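PDB 3G13: putative conjugative transposon recombinase from Clostridium difficile, which probably binds DNA and exchanges its strands as a serine recombinase, the piece crystallised being the N-terminal resolvase domain of the longer protein. Local coordinates for residues R7-C12 / D46-E51; K82-F87 / E111-N116. One frame throughout, in Å; residues are numbered along the deposited sequence.

The two contacts illustrate how one mixed sheet is tied together first along its strands and then beyond their ends. Interaction 1 pairs strand 6-14 with strand 42-51 at one side of the sheet; interaction 2 joins the chain leaving the ends of strands 78-81 and 107-110. Their centres lie about 13 Å apart, and they meet where Tyr-11 CE2 packs against Arg-86 O at 3.5 Å. Tyr-32 of helix 25-37 serves both, lying against Ala-10 and Cys-12 and bonding Glu-111 through its hydroxyl. The ring of Phe-64 likewise meets those of Tyr-11 and Phe-87 edge-to-face. Interaction 2 alone reaches the second subunit.

Interaction 1: R7-C12 / D46-E51; sequences RVAAYC and DIYADE
Ala-10, Tyr-11 and Cys-12 pair with Ile-47, Tyr-48 and Ala-49 in a buried parallel ladder that joins strand 6-14 to strand 42-51, the outermost strand on that side of the sheet within this chain. Four backbone bonds hold the ladder. Ala-10 N donates to Asp-46 O at 3.2 Å, and Ala-10 O takes Tyr-48 N at 2.9 Å; two residues further on, Cys-12 uses its N on Tyr-48 O and its O on Asp-50 N. The segments run only 9° from parallel. Helix 25-37 connects the two strands, which makes them a beta-alpha-beta unit of the resolvase-type catalytic domain. That helix covers the face bearing Ala-10, Cys-12 and Ile-47, where Cys-12 SG rests 3.9 Å from Ile-47 CG2. Helix 62-72 covers the face of the two tyrosines, which cross at about a right angle. With CG anti to the nitrogen of its own residue (chi1 -176°), Tyr-11 reaches forward along the neighbouring strand, its CD1 3.8 Å from Tyr-48 CB. Its hydroxyl donates to Asp-50 OD2 in a very short bond of 2.5 Å, made in the ring plane but with the carboxylate turned 53° from it; the backbone N of Asp-63 and of Phe-64 also bond this carboxylate. Tyr-48 turns back instead, presenting its ring edge to Ala-10 O and, through CE2, to Ala-9 CB at 3.7 Å, while its hydroxyl bonds Asp-70.

Interaction 2: K82-F87 / E111-N116; sequences KSISRF and EDEKIN
Lys-82, Ser-83 and Ile-84 meet Glu-111, Asp-112 and Glu-113 where two neighbouring parallel strands of the resolvase domain, 78-81 and 107-110, give way to a short helix and a turn. The helix, 84-87, has Ser-83 at its N-cap; the turn leads into a G1 beta bulge, Lys-114 and Ile-115 both facing Phe-110. Between the two backbones, Asp-112 N donates to Lys-82 O at 2.8 Å. Lys-82 and Asp-112 supply the ionic part, a salt bridge: the lysine chain is extended until a bend at chi4 (62°) brings NZ to the syn lone pair of Asp-112 OD1 at 2.8 Å. Glu-111 OE1 lies by the backbone N of Lys-82 at a poor angle for bonding, and is hydrogen-bonded to Tyr-32 OH. Carboxylate-to-helix bonding falls to Glu-113. Ile-84 N points almost straight at Glu-113 OE2, 2.9 Å away with 170° at the hydrogen, approaching on the syn side though tilted out of the carboxylate plane. The same oxygen accepts from a water that in turn receives Ser-85 N, and bonds Ser-131 OG of the second subunit, so three bonds grip it at the start of the helix, where its negative charge is probably favoured. In van der Waals contact, the Ile-84 side chain passes slantwise over the arm of Glu-113, CD1 coming to 4.0 Å from Glu-113 CG.

Interaction 1: R7-C12 / D46-E51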
ATOM      1  N   ARG A   7      -2.032 -23.533 -16.782  1.00 16.04           N
ATOM      2  CA  ARG A   7      -3.022 -24.045 -15.823  1.00 15.79           C
ATOM      3  C   ARG A   7      -3.589 -22.881 -15.010  1.00 14.77           C
ATOM      4  O   ARG A   7      -2.883 -22.209 -14.246  1.00 13.84           O
ATOM      5  CB  ARG A   7      -2.437 -25.157 -14.926  1.00 16.14           C
ATOM      6  CG  ARG A   7      -2.056 -26.472 -15.721  1.00 18.98           C
ATOM      7  CD  ARG A   7      -1.896 -27.700 -14.809  1.00 27.70           C
ATOM      8  NE  ARG A   7      -3.141 -28.067 -14.092  1.00 32.47           N
ATOM      9  CZ  ARG A   7      -4.151 -28.797 -14.582  1.00 32.45           C
ATOM     10  NH1 ARG A   7      -4.131 -29.303 -15.809  1.00 32.55           N
ATOM     11  NH2 ARG A   7      -5.203 -29.031 -13.821  1.00 35.56           N
ATOM     12  N   VAL A   8      -4.866 -22.627 -15.222  1.00 14.42           N
ATOM     13  CA  VAL A   8      -5.495 -21.429 -14.677  1.00 15.43           C
ATOM     14  C   VAL A   8      -6.520 -21.794 -13.618  1.00 16.03           C
ATOM     15  O   VAL A   8      -7.410 -22.606 -13.858  1.00 16.36           O
ATOM     16  CB  VAL A   8      -6.112 -20.549 -15.791  1.00 15.21           C
ATOM     17  CG1 VAL A   8      -6.689 -19.239 -15.210  1.00 11.89           C
ATOM     18  CG2 VAL A   8      -5.039 -20.234 -16.868  1.00 15.18           C
ATOM     19  N   ALA A   9      -6.396 -21.190 -12.446  1.00 16.65           N
ATOM     20  CA  ALA A   9      -7.432 -21.328 -11.407  1.00 16.63           C
ATOM     21  C   ALA A   9      -8.167 -20.003 -11.156  1.00 17.56           C
ATOM     22  O   ALA A   9      -7.729 -18.931 -11.631  1.00 17.00           O
ATOM     23  CB  ALA A   9      -6.777 -21.817 -10.101  1.00 16.93           C
ATOM     24  N   ALA A  10      -9.261 -20.061 -10.388  1.00 16.42           N
ATOM     25  CA  ALA A  10      -9.919 -18.846  -9.878  1.00 17.06           C
ATOM     26  C   ALA A  10     -10.135 -19.019  -8.408  1.00 17.78           C
ATOM     27  O   ALA A  10     -10.481 -20.115  -7.969  1.00 17.18           O
ATOM     28  CB  ALA A  10     -11.262 -18.578 -10.576  1.00 16.85           C
ATOM     29  N   TYR A  11      -9.905 -17.941  -7.658  1.00 18.11           N
ATOM     30  CA  TYR A  11     -10.301 -17.884  -6.252  1.00 18.96           C
ATOM     31  C   TYR A  11     -11.480 -16.953  -5.993  1.00 18.94           C
ATOM     32  O   TYR A  11     -11.439 -15.773  -6.351  1.00 19.53           O
ATOM     33  CB  TYR A  11      -9.124 -17.543  -5.322  1.00 18.62           C
ATOM     34  CG  TYR A  11      -9.621 -17.611  -3.896  1.00 20.43           C
ATOM     35  CD1 TYR A  11      -9.821 -18.855  -3.271  1.00 18.59           C
ATOM     36  CD2 TYR A  11      -9.999 -16.448  -3.208  1.00 17.73           C
ATOM     37  CE1 TYR A  11     -10.343 -18.947  -2.008  1.00 19.12           C
ATOM     38  CE2 TYR A  11     -10.505 -16.529  -1.911  1.00 19.37           C
ATOM     39  CZ  TYR A  11     -10.677 -17.803  -1.323  1.00 20.19           C
ATOM     40  OH  TYR A  11     -11.176 -17.932  -0.053  1.00 20.95           O
ATOM     41  N   CYS A  12     -12.528 -17.485  -5.359  1.00 19.43           N
ATOM     42  CA  CYS A  12     -13.785 -16.755  -5.164  1.00 20.32           C
ATOM     43  C   CYS A  12     -14.155 -16.578  -3.695  1.00 20.96           C
ATOM     44  O   CYS A  12     -13.967 -17.498  -2.876  1.00 21.19           O
ATOM     45  CB  CYS A  12     -14.963 -17.466  -5.859  1.00 20.11           C
ATOM     46  SG  CYS A  12     -14.659 -18.025  -7.558  1.00 23.71           S
ATOM     47  N   ASP A  46      -8.922 -25.424 -11.447  1.00 18.21           N
ATOM     48  CA  ASP A  46     -10.060 -25.601 -10.586  1.00 17.76           C
ATOM     49  C   ASP A  46     -10.608 -24.244 -10.189  1.00 17.64           C
ATOM     50  O   ASP A  46     -10.009 -23.185 -10.462  1.00 16.95           O
ATOM     51  CB  ASP A  46      -9.694 -26.493  -9.358  1.00 18.44           C
ATOM     52  CG  ASP A  46     -10.918 -27.192  -8.735  1.00 19.24           C
ATOM     53  OD1 ASP A  46     -12.067 -27.001  -9.218  1.00 18.64           O
ATOM     54  OD2 ASP A  46     -10.729 -27.856  -7.701  1.00 22.76           O
ATOM     55  N   ILE A  47     -11.784 -24.276  -9.600  1.00 17.35           N
ATOM     56  CA  ILE A  47     -12.393 -23.105  -9.032  1.00 18.31           C
ATOM     57  C   ILE A  47     -12.468 -23.329  -7.516  1.00 18.59           C
ATOM     58  O   ILE A  47     -12.950 -24.365  -7.050  1.00 18.05           O
ATOM     59  CB  ILE A  47     -13.741 -22.788  -9.700  1.00 19.37           C
ATOM     60  CG1 ILE A  47     -13.488 -22.438 -11.189  1.00 20.51           C
ATOM     61  CG2 ILE A  47     -14.503 -21.648  -8.921  1.00 19.13           C
ATOM     62  CD1 ILE A  47     -14.691 -22.278 -12.025  1.00 22.90           C
ATOM     63  N   TYR A  48     -11.915 -22.373  -6.781  1.00 18.10           N
ATOM     64  CA  TYR A  48     -11.785 -22.450  -5.335  1.00 18.27           C
ATOM     65  C   TYR A  48     -12.643 -21.351  -4.763  1.00 19.24           C
ATOM     66  O   TYR A  48     -12.681 -20.252  -5.305  1.00 19.80           O
ATOM     67  CB  TYR A  48     -10.339 -22.267  -4.931  1.00 17.54           C
ATOM     68  CG  TYR A  48      -9.390 -23.287  -5.525  1.00 16.97           C
ATOM     69  CD1 TYR A  48      -8.993 -24.409  -4.786  1.00 17.81           C
ATOM     70  CD2 TYR A  48      -8.879 -23.128  -6.819  1.00 17.30           C
ATOM     71  CE1 TYR A  48      -8.112 -25.350  -5.309  1.00 16.84           C
ATOM     72  CE2 TYR A  48      -7.994 -24.083  -7.376  1.00 17.08           C
ATOM     73  CZ  TYR A  48      -7.622 -25.192  -6.611  1.00 18.14           C
ATOM     74  OH  TYR A  48      -6.748 -26.134  -7.119  1.00 18.43           O
ATOM     75  N   ALA A  49     -13.342 -21.637  -3.663  1.00 20.63           N
ATOM     76  CA  ALA A  49     -14.332 -20.712  -3.145  1.00 20.49           C
ATOM     77  C   ALA A  49     -14.595 -20.913  -1.654  1.00 22.01           C
ATOM     78  O   ALA A  49     -14.809 -22.044  -1.191  1.00 21.15           O
ATOM     79  CB  ALA A  49     -15.623 -20.833  -3.918  1.00 20.70           C
ATOM     80  N   ASP A  50     -14.550 -19.811  -0.907  1.00 22.88           N
ATOM     81  CA  ASP A  50     -14.993 -19.804   0.488  1.00 24.36           C
ATOM     82  C   ASP A  50     -16.089 -18.799   0.663  1.00 25.52           C
ATOM     83  O   ASP A  50     -16.096 -17.756   0.005  1.00 25.46           O
ATOM     84  CB  ASP A  50     -13.860 -19.455   1.453  1.00 24.21           C
ATOM     85  CG  ASP A  50     -12.760 -20.477   1.451  1.00 22.60           C
ATOM     86  OD1 ASP A  50     -12.973 -21.638   1.861  1.00 21.44           O
ATOM     87  OD2 ASP A  50     -11.649 -20.104   1.049  1.00 23.72           O
ATOM     88  N   GLU A  51     -17.027 -19.125   1.546  1.00 27.17           N
ATOM     89  CA  GLU A  51     -18.103 -18.207   1.898  1.00 30.44           C
ATOM     90  C   GLU A  51     -17.540 -17.080   2.764  1.00 30.87           C
ATOM     91  O   GLU A  51     -16.687 -17.336   3.606  1.00 31.10           O
ATOM     92  CB  GLU A  51     -19.222 -18.949   2.631  1.00 30.88           C
ATOM     93  CG  GLU A  51     -20.477 -18.124   2.772  1.00 35.60           C
ATOM     94  CD  GLU A  51     -21.682 -18.958   3.164  1.00 42.31           C
ATOM     95  OE1 GLU A  51     -21.838 -20.076   2.606  1.00 44.85           O
ATOM     96  OE2 GLU A  51     -22.474 -18.484   4.019  1.00 44.88           O
TER

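Interaction 2: K82-F87 / E111-N116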
ATOM      1  N   LYS A  82     -11.011 -11.568  -7.895  1.00 15.14           N
ATOM      2  CA  LYS A  82     -11.674 -10.343  -8.302  1.00 15.64           C
ATOM      3  C   LYS A  82     -10.939  -9.110  -7.776  1.00 15.57           C
ATOM      4  O   LYS A  82     -10.812  -8.119  -8.479  1.00 14.96           O
ATOM      5  CB  LYS A  82     -13.160 -10.336  -7.887  1.00 16.46           C
ATOM      6  CG  LYS A  82     -13.895  -9.005  -8.241  1.00 18.42           C
ATOM      7  CD  LYS A  82     -15.445  -9.098  -8.249  1.00 24.14           C
ATOM      8  CE  LYS A  82     -16.099  -7.719  -8.421  1.00 25.08           C
ATOM      9  NZ  LYS A  82     -15.729  -7.093  -9.748  1.00 26.56           N
ATOM     10  N   SER A  83     -10.412  -9.201  -6.560  1.00 15.31           N
ATOM     11  CA  SER A  83      -9.855  -8.015  -5.907  1.00 16.01           C
ATOM     12  C   SER A  83      -8.868  -8.457  -4.845  1.00 15.34           C
ATOM     13  O   SER A  83      -8.930  -9.588  -4.333  1.00 15.13           O
ATOM     14  CB  SER A  83     -10.979  -7.185  -5.244  1.00 15.59           C
ATOM     15  OG  SER A  83     -11.495  -7.908  -4.144  1.00 16.50           O
ATOM     16  N   ILE A  84      -7.968  -7.554  -4.483  1.00 15.12           N
ATOM     17  CA  ILE A  84      -7.086  -7.781  -3.350  1.00 14.80           C
ATOM     18  C   ILE A  84      -7.867  -8.101  -2.044  1.00 15.24           C
ATOM     19  O   ILE A  84      -7.444  -8.952  -1.251  1.00 13.87           O
ATOM     20  CB  ILE A  84      -6.123  -6.542  -3.133  1.00 14.43           C
ATOM     21  CG1 ILE A  84      -5.025  -6.551  -4.218  1.00 13.90           C
ATOM     22  CG2 ILE A  84      -5.486  -6.597  -1.753  1.00 14.36           C
ATOM     23  CD1 ILE A  84      -4.339  -5.190  -4.506  1.00 13.43           C
ATOM     24  N   SER A  85      -8.974  -7.388  -1.825  1.00 17.66           N
ATOM     25  CA  SER A  85      -9.807  -7.537  -0.619  1.00 20.40           C
ATOM     26  C   SER A  85     -10.449  -8.933  -0.451  1.00 20.74           C
ATOM     27  O   SER A  85     -10.770  -9.345   0.677  1.00 22.39           O
ATOM     28  CB  SER A  85     -10.883  -6.454  -0.610  1.00 20.69           C
ATOM     29  OG  SER A  85     -11.746  -6.620  -1.732  1.00 24.51           O
ATOM     30  N   ARG A  86     -10.642  -9.640  -1.566  1.00 20.72           N
ATOM     31  CA  ARG A  86     -11.144 -11.034  -1.582  1.00 20.30           C
ATOM     32  C   ARG A  86     -10.011 -12.033  -1.512  1.00 19.23           C
ATOM     33  O   ARG A  86     -10.192 -13.169  -1.070  1.00 19.00           O
ATOM     34  CB  ARG A  86     -11.962 -11.319  -2.855  1.00 20.57           C
ATOM     35  CG  ARG A  86     -13.296 -10.596  -2.925  1.00 21.72           C
ATOM     36  CD  ARG A  86     -13.929 -10.698  -4.311  1.00 25.12           C
ATOM     37  NE  ARG A  86     -15.007  -9.713  -4.481  1.00 28.55           N
ATOM     38  CZ  ARG A  86     -16.252  -9.997  -4.868  1.00 32.88           C
ATOM     39  NH1 ARG A  86     -16.621 -11.258  -5.132  1.00 32.82           N
ATOM     40  NH2 ARG A  86     -17.145  -9.014  -4.987  1.00 34.44           N
ATOM     41  N   PHE A  87      -8.832 -11.630  -1.966  1.00 18.35           N
ATOM     42  CA  PHE A  87      -7.696 -12.552  -2.007  1.00 18.42           C
ATOM     43  C   PHE A  87      -7.182 -12.897  -0.600  1.00 18.20           C
ATOM     44  O   PHE A  87      -6.824 -14.039  -0.309  1.00 17.71           O
ATOM     45  CB  PHE A  87      -6.554 -11.968  -2.856  1.00 17.41           C
ATOM     46  CG  PHE A  87      -5.342 -12.854  -2.956  1.00 17.95           C
ATOM     47  CD1 PHE A  87      -5.374 -14.021  -3.719  1.00 18.16           C
ATOM     48  CD2 PHE A  87      -4.139 -12.502  -2.313  1.00 18.80           C
ATOM     49  CE1 PHE A  87      -4.227 -14.836  -3.834  1.00 18.32           C
ATOM     50  CE2 PHE A  87      -2.997 -13.294  -2.433  1.00 17.75           C
ATOM     51  CZ  PHE A  87      -3.027 -14.447  -3.187  1.00 18.52           C
ATOM     52  N   GLU A 111      -8.384  -8.894 -10.834  1.00 13.92           N
ATOM     53  CA  GLU A 111      -9.202  -8.428 -11.937  1.00 14.09           C
ATOM     54  C   GLU A 111      -9.591  -6.946 -11.807  1.00 14.50           C
ATOM     55  O   GLU A 111      -9.482  -6.194 -12.784  1.00 15.93           O
ATOM     56  CB  GLU A 111     -10.455  -9.314 -12.133  1.00 13.92           C
ATOM     57  CG  GLU A 111     -10.138 -10.823 -12.253  1.00 15.61           C
ATOM     58  CD  GLU A 111     -11.308 -11.685 -11.827  1.00 13.21           C
ATOM     59  OE1 GLU A 111     -11.110 -12.641 -11.062  1.00 14.71           O
ATOM     60  OE2 GLU A 111     -12.432 -11.400 -12.257  1.00 18.33           O
ATOM     61  N   ASP A 112     -10.049  -6.525 -10.633  1.00 15.25           N
ATOM     62  CA  ASP A 112     -10.525  -5.120 -10.461  1.00 16.14           C
ATOM     63  C   ASP A 112      -9.373  -4.104 -10.624  1.00 15.46           C
ATOM     64  O   ASP A 112      -9.505  -3.089 -11.321  1.00 13.97           O
ATOM     65  CB  ASP A 112     -11.165  -4.922  -9.069  1.00 16.18           C
ATOM     66  CG  ASP A 112     -12.603  -5.518  -8.959  1.00 21.26           C
ATOM     67  OD1 ASP A 112     -13.183  -5.985  -9.979  1.00 21.82           O
ATOM     68  OD2 ASP A 112     -13.119  -5.530  -7.824  1.00 20.25           O
ATOM     69  N   GLU A 113      -8.252  -4.428  -9.982  1.00 15.29           N
ATOM     70  CA  GLU A 113      -7.045  -3.594  -9.976  1.00 14.77           C
ATOM     71  C   GLU A 113      -6.266  -3.691 -11.296  1.00 14.14           C
ATOM     72  O   GLU A 113      -5.499  -2.803 -11.605  1.00 13.77           O
ATOM     73  CB  GLU A 113      -6.127  -4.016  -8.832  1.00 14.13           C
ATOM     74  CG  GLU A 113      -6.676  -3.769  -7.434  1.00 15.26           C
ATOM     75  CD  GLU A 113      -7.563  -4.909  -6.936  1.00 15.51           C
ATOM     76  OE1 GLU A 113      -7.889  -5.823  -7.744  1.00 17.25           O
ATOM     77  OE2 GLU A 113      -7.924  -4.892  -5.737  1.00 15.54           O
ATOM     78  N   LYS A 114      -6.511  -4.766 -12.063  1.00 14.12           N
ATOM     79  CA  LYS A 114      -5.829  -5.098 -13.332  1.00 12.95           C
ATOM     80  C   LYS A 114      -4.306  -5.281 -13.168  1.00 12.81           C
ATOM     81  O   LYS A 114      -3.505  -4.606 -13.823  1.00 11.48           O
ATOM     82  CB  LYS A 114      -6.191  -4.103 -14.447  1.00 14.36           C
ATOM     83  CG  LYS A 114      -7.667  -4.184 -14.825  1.00 16.61           C
ATOM     84  CD  LYS A 114      -8.109  -3.107 -15.790  1.00 21.25           C
ATOM     85  CE  LYS A 114      -9.622  -3.205 -16.026  1.00 26.16           C
ATOM     86  NZ  LYS A 114     -10.111  -2.161 -17.007  1.00 31.93           N
ATOM     87  N   ILE A 115      -3.921  -6.159 -12.248  1.00 12.01           N
ATOM     88  CA  ILE A 115      -2.491  -6.356 -11.928  1.00 12.49           C
ATOM     89  C   ILE A 115      -2.190  -7.831 -11.981  1.00 12.41           C
ATOM     90  O   ILE A 115      -2.885  -8.622 -11.312  1.00 13.28           O
ATOM     91  CB  ILE A 115      -2.088  -5.811 -10.503  1.00 11.90           C
ATOM     92  CG1 ILE A 115      -2.380  -4.299 -10.359  1.00 12.54           C
ATOM     93  CG2 ILE A 115      -0.610  -6.109 -10.239  1.00 12.08           C
ATOM     94  CD1 ILE A 115      -2.210  -3.708  -8.896  1.00 16.79           C
ATOM     95  N   ASN A 116      -1.194  -8.185 -12.787  1.00 12.02           N
ATOM     96  CA  ASN A 116      -0.593  -9.523 -12.791  1.00 12.27           C
ATOM     97  C   ASN A 116       0.637  -9.398 -11.924  1.00 12.61           C
ATOM     98  O   ASN A 116       1.486  -8.541 -12.175  1.00 12.38           O
ATOM     99  CB  ASN A 116      -0.207  -9.970 -14.215  1.00 11.84           C
ATOM    100  CG  ASN A 116       0.534 -11.325 -14.247  1.00 11.85           C
ATOM    101  OD1 ASN A 116       1.538 -11.527 -13.557  1.00  9.67           O
ATOM    102  ND2 ASN A 116       0.068 -12.245 -15.115  1.00  9.07           N
TER
HETATM  103  O   HOH W   1      -9.440  -4.751  -3.114  1.00 21.81           O